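Local coordinates for hemolysin-related protein (Vibrio cholerae serotype O1, PDB 5V6F) that probably targets host-cell glycans through this second beta-prism lectin domain of RbmC, a biofilm protein, here with mannotriose in its pocket, at residues 15-28 against 37-49. Sequence-based numbering, arbitrary orientation.
Sequences SQRVVTADNLMYLR and GTTVNNLVGGPVQ
Arg17 and Arg28 each reach a backbone carbonyl of the 37-49 segment. NE of Arg17 donates to Asn42 O at 2.8 Å, with the acceptor lying in the guanidinium plane; NH1 turns back to Gln16 O, and NH2 reaches Leu43 O through a water. A bend at chi2 (-63°) folds the Arg17 chain over Val44, whose CG2 sits 3.2 Å from NE over one guanidinium face. Arg28 holds Gly46 O end-on, NH1 and NH2 both 2.9 Å from that single oxygen, and NH1 also donates to Gly53 O of the glycan pocket. On the far side of Arg17 from Arg28, Thr38 OG1 donates to Val18 O (2.7 Å) and accepts a nearly straight bond from Asn42 ND2. The other end of that amide, OD1, takes the backbone N-H groups of Thr38 and Thr39, tying the 38-42 loop together. Here two sheets of the beta-prism meet: strand 13-18 edges one, while strand 24-29 pairs antiparallel with strand 33-37 in the next. That pairing ends at Tyr26 and Gly37, joined by reciprocal N-H...O bonds. A second water, bound by Thr20 N and Leu24 N, donates to Thr38 O. Farther out, Val40 CG1 lies over the Tyr26 ring in a CH-pi contact, 3.7 Å from its centroid. Leu43 CD2 rests against Arg28 N (3.6 Å), and Val48 CG2 lies over one face of the Arg28 guanidinium, toward its rim, with a bound mannose about 7 Å from the valine side chain.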
loop_
_atom_site.group_PDB
_atom_site.type_symbol
_atom_site.label_atom_id
_atom_site.label_comp_id
_atom_site.label_asym_id
_atom_site.label_seq_id
_atom_site.Cartn_x
_atom_site.Cartn_y
_atom_site.Cartn_z
ATOM N N SER A 15 -2.893 -1.311 11.980
ATOM C CA SER A 15 -4.079 -0.475 11.931
ATOM C C SER A 15 -5.059 -1.060 10.922
ATOM O O SER A 15 -4.681 -1.819 10.025
ATOM C CB SER A 15 -3.741 0.973 11.552
ATOM O OG SER A 15 -2.957 1.602 12.555
ATOM N N GLN A 16 -6.331 -0.705 11.083
ATOM C CA GLN A 16 -7.395 -1.247 10.247
ATOM C C GLN A 16 -8.207 -0.085 9.694
ATOM O O GLN A 16 -8.700 0.750 10.457
ATOM C CB GLN A 16 -8.265 -2.231 11.046
ATOM C CG GLN A 16 -7.399 -3.294 11.750
ATOM C CD GLN A 16 -8.162 -4.511 12.248
ATOM O OE1 GLN A 16 -7.732 -5.656 12.042
ATOM N NE2 GLN A 16 -9.276 -4.277 12.923
ATOM N N ARG A 17 -8.318 -0.014 8.369
ATOM C CA ARG A 17 -8.986 1.102 7.702
ATOM C C ARG A 17 -10.124 0.565 6.845
ATOM O O ARG A 17 -9.895 -0.158 5.869
ATOM C CB ARG A 17 -7.993 1.912 6.873
ATOM C CG ARG A 17 -7.009 2.722 7.726
ATOM C CD ARG A 17 -7.735 3.774 8.576
ATOM N NE ARG A 17 -6.842 4.525 9.460
ATOM C CZ ARG A 17 -6.619 4.239 10.739
ATOM N NH1 ARG A 17 -7.205 3.202 11.322
ATOM N NH2 ARG A 17 -5.792 4.998 11.445
ATOM N N VAL A 18 -11.344 0.923 7.218
ATOM C CA VAL A 18 -12.540 0.455 6.534
ATOM C C VAL A 18 -12.718 1.238 5.245
ATOM O O VAL A 18 -12.562 2.466 5.213
ATOM C CB VAL A 18 -13.767 0.588 7.457
ATOM C CG1 VAL A 18 -15.053 0.280 6.712
ATOM C CG2 VAL A 18 -13.618 -0.329 8.663
ATOM N N VAL A 19 -13.040 0.523 4.173
ATOM C CA VAL A 19 -13.298 1.146 2.881
ATOM C C VAL A 19 -14.714 1.704 2.878
ATOM O O VAL A 19 -15.680 0.995 3.195
ATOM C CB VAL A 19 -13.095 0.137 1.742
ATOM C CG1 VAL A 19 -13.318 0.808 0.407
ATOM C CG2 VAL A 19 -11.700 -0.472 1.813
ATOM N N THR A 20 -14.846 2.973 2.508
ATOM C CA THR A 20 -16.150 3.614 2.471
ATOM C C THR A 20 -16.888 3.246 1.188
ATOM O O THR A 20 -16.353 2.588 0.292
ATOM C CB THR A 20 -16.015 5.131 2.557
ATOM O OG1 THR A 20 -15.465 5.623 1.325
ATOM C CG2 THR A 20 -15.129 5.538 3.731
ATOM N N ALA A 21 -18.131 3.718 1.081
ATOM C CA ALA A 21 -18.902 3.518 -0.140
ATOM C C ALA A 21 -18.203 4.092 -1.367
ATOM O O ALA A 21 -18.538 3.707 -2.493
ATOM C CB ALA A 21 -20.290 4.148 0.006
ATOM N N ASP A 22 -17.248 5.006 -1.182
ATOM C CA ASP A 22 -16.521 5.567 -2.314
ATOM C C ASP A 22 -15.451 4.627 -2.861
ATOM O O ASP A 22 -14.930 4.883 -3.951
ATOM C CB ASP A 22 -15.882 6.902 -1.921
ATOM C CG ASP A 22 -16.914 7.990 -1.671
ATOM O OD1 ASP A 22 -17.957 7.996 -2.356
ATOM O OD2 ASP A 22 -16.679 8.837 -0.786
ATOM N N ASN A 23 -15.109 3.555 -2.142
ATOM C CA ASN A 23 -14.236 2.499 -2.669
ATOM C C ASN A 23 -12.863 3.041 -3.073
ATOM O O ASN A 23 -12.350 2.732 -4.152
ATOM C CB ASN A 23 -14.892 1.795 -3.862
ATOM C CG ASN A 23 -16.059 0.922 -3.465
ATOM O OD1 ASN A 23 -15.985 0.164 -2.501
ATOM N ND2 ASN A 23 -17.144 1.011 -4.224
ATOM N N LEU A 24 -12.255 3.838 -2.195
ATOM C CA LEU A 24 -10.992 4.504 -2.500
ATOM C C LEU A 24 -9.887 4.063 -1.550
ATOM O O LEU A 24 -10.115 3.878 -0.349
ATOM C CB LEU A 24 -11.138 6.025 -2.424
ATOM C CG LEU A 24 -12.110 6.659 -3.418
ATOM C CD1 LEU A 24 -12.256 8.151 -3.141
ATOM C CD2 LEU A 24 -11.663 6.425 -4.849
ATOM N N MET A 25 -8.683 3.917 -2.105
ATOM C CA MET A 25 -7.458 3.695 -1.349
ATOM C C MET A 25 -6.529 4.872 -1.610
ATOM O O MET A 25 -6.212 5.169 -2.769
ATOM C CB MET A 25 -6.799 2.378 -1.761
ATOM C CG MET A 25 -5.520 2.044 -1.036
ATOM S SD MET A 25 -4.808 0.551 -1.745
ATOM C CE MET A 25 -3.382 0.318 -0.688
ATOM N N TYR A 26 -6.109 5.549 -0.542
ATOM C CA TYR A 26 -5.223 6.701 -0.630
ATOM C C TYR A 26 -3.828 6.318 -0.153
ATOM O O TYR A 26 -3.677 5.557 0.808
ATOM C CB TYR A 26 -5.749 7.871 0.209
ATOM C CG TYR A 26 -6.886 8.639 -0.424
ATOM C CD1 TYR A 26 -8.208 8.272 -0.205
ATOM C CD2 TYR A 26 -6.639 9.746 -1.229
ATOM C CE1 TYR A 26 -9.253 8.980 -0.781
ATOM C CE2 TYR A 26 -7.678 10.455 -1.810
ATOM C CZ TYR A 26 -8.980 10.068 -1.583
ATOM O OH TYR A 26 -10.019 10.776 -2.152
ATOM N N LEU A 27 -2.812 6.857 -0.825
ATOM C CA LEU A 27 -1.427 6.578 -0.483
ATOM C C LEU A 27 -0.605 7.853 -0.550
ATOM O O LEU A 27 -0.813 8.691 -1.434
ATOM C CB LEU A 27 -0.806 5.545 -1.429
ATOM C CG LEU A 27 -1.464 4.167 -1.493
ATOM C CD1 LEU A 27 -2.526 4.115 -2.588
ATOM C CD2 LEU A 27 -0.402 3.099 -1.701
ATOM N N ARG A 28 0.320 7.995 0.398
ATOM C CA ARG A 28 1.456 8.895 0.264
ATOM C C ARG A 28 2.676 8.061 -0.094
ATOM O O ARG A 28 2.907 7.006 0.508
ATOM C CB ARG A 28 1.707 9.683 1.551
ATOM C CG ARG A 28 0.817 10.907 1.704
ATOM C CD ARG A 28 1.293 11.829 2.829
ATOM N NE ARG A 28 0.792 11.426 4.146
ATOM C CZ ARG A 28 1.493 10.776 5.076
ATOM N NH1 ARG A 28 2.757 10.421 4.868
ATOM N NH2 ARG A 28 0.922 10.476 6.234
ATOM N N GLY A 37 -4.349 4.731 3.386
ATOM C CA GLY A 37 -5.641 4.896 4.024
ATOM C C GLY A 37 -6.804 4.668 3.079
ATOM O O GLY A 37 -6.613 4.252 1.932
ATOM N N THR A 38 -8.021 4.933 3.558
ATOM C CA THR A 38 -9.218 4.852 2.735
ATOM C C THR A 38 -9.942 6.185 2.598
ATOM O O THR A 38 -10.924 6.265 1.849
ATOM C CB THR A 38 -10.184 3.800 3.301
ATOM O OG1 THR A 38 -10.545 4.143 4.644
ATOM C CG2 THR A 38 -9.531 2.420 3.288
ATOM N N THR A 39 -9.491 7.223 3.297
ATOM C CA THR A 39 -9.932 8.593 3.091
ATOM C C THR A 39 -8.698 9.477 3.063
ATOM O O THR A 39 -7.593 9.044 3.396
ATOM C CB THR A 39 -10.879 9.077 4.198
ATOM O OG1 THR A 39 -10.139 9.249 5.413
ATOM C CG2 THR A 39 -12.002 8.084 4.423
ATOM N N VAL A 40 -8.894 10.740 2.681
ATOM C CA VAL A 40 -7.787 11.688 2.694
ATOM C C VAL A 40 -7.306 12.002 4.100
ATOM O O VAL A 40 -6.207 12.548 4.258
ATOM C CB VAL A 40 -8.173 13.001 1.982
ATOM C CG1 VAL A 40 -8.421 12.746 0.505
ATOM C CG2 VAL A 40 -9.387 13.639 2.632
ATOM N N ASN A 41 -8.086 11.651 5.124
ATOM C CA ASN A 41 -7.773 12.007 6.502
ATOM C C ASN A 41 -7.206 10.865 7.333
ATOM O O ASN A 41 -6.580 11.134 8.362
ATOM C CB ASN A 41 -9.027 12.526 7.216
ATOM C CG ASN A 41 -9.452 13.891 6.735
ATOM O OD1 ASN A 41 -8.648 14.652 6.199
ATOM N ND2 ASN A 41 -10.722 14.213 6.935
ATOM N N ASN A 42 -7.415 9.605 6.943
ATOM C CA ASN A 42 -7.122 8.492 7.841
ATOM C C ASN A 42 -5.913 7.664 7.406
ATOM O O ASN A 42 -5.792 6.502 7.809
ATOM C CB ASN A 42 -8.356 7.599 8.009
ATOM C CG ASN A 42 -8.685 6.774 6.774
ATOM O OD1 ASN A 42 -7.946 6.753 5.790
ATOM N ND2 ASN A 42 -9.808 6.066 6.837
ATOM N N LEU A 43 -4.994 8.239 6.634
ATOM C CA LEU A 43 -3.824 7.479 6.211
ATOM C C LEU A 43 -3.011 7.012 7.414
ATOM O O LEU A 43 -2.850 7.734 8.403
ATOM C CB LEU A 43 -2.949 8.311 5.274
ATOM C CG LEU A 43 -3.464 8.425 3.833
ATOM C CD1 LEU A 43 -4.434 9.586 3.691
ATOM C CD2 LEU A 43 -2.311 8.565 2.850
ATOM N N VAL A 44 -2.494 5.790 7.305
ATOM C CA VAL A 44 -1.709 5.126 8.340
ATOM C C VAL A 44 -0.278 5.033 7.829
ATOM O O VAL A 44 -0.039 4.488 6.746
ATOM C CB VAL A 44 -2.266 3.724 8.650
ATOM C CG1 VAL A 44 -1.361 2.975 9.624
ATOM C CG2 VAL A 44 -3.686 3.812 9.185
ATOM N N GLY A 45 0.665 5.554 8.594
ATOM C CA GLY A 45 2.060 5.499 8.198
ATOM C C GLY A 45 2.838 6.628 8.848
ATOM O O GLY A 45 2.470 7.111 9.916
ATOM N N GLY A 46 3.913 7.036 8.185
ATOM C CA GLY A 46 4.754 8.090 8.699
ATOM C C GLY A 46 4.148 9.467 8.513
ATOM O O GLY A 46 3.390 9.718 7.571
ATOM N N PRO A 47 4.480 10.390 9.408
ATOM C CA PRO A 47 3.988 11.762 9.275
ATOM C C PRO A 47 4.761 12.523 8.209
ATOM O O PRO A 47 5.852 12.132 7.791
ATOM C CB PRO A 47 4.236 12.356 10.665
ATOM C CG PRO A 47 5.437 11.623 11.155
ATOM C CD PRO A 47 5.317 10.221 10.611
ATOM N N VAL A 48 4.170 13.626 7.758
ATOM C CA VAL A 48 4.896 14.538 6.884
ATOM C C VAL A 48 5.738 15.432 7.783
ATOM O O VAL A 48 5.261 16.444 8.306
ATOM C CB VAL A 48 3.947 15.339 5.977
ATOM C CG1 VAL A 48 4.750 16.259 5.065
ATOM C CG2 VAL A 48 3.092 14.379 5.155
ATOM N N GLN A 49 6.988 15.029 7.991
ATOM C CA GLN A 49 7.890 15.640 8.956
ATOM C C GLN A 49 9.219 15.900 8.267
ATOM O O GLN A 49 9.782 14.994 7.641
ATOM C CB GLN A 49 8.074 14.722 10.174
ATOM C CG GLN A 49 9.302 15.020 11.023
ATOM C CD GLN A 49 10.519 14.218 10.598
ATOM O OE1 GLN A 49 10.413 13.044 10.235
ATOM N NE2 GLN A 49 11.686 14.850 10.640
HETATM O O HOH W 1 -4.416 7.512 10.670
HETATM O O HOH W 2 -12.895 4.425 0.739
#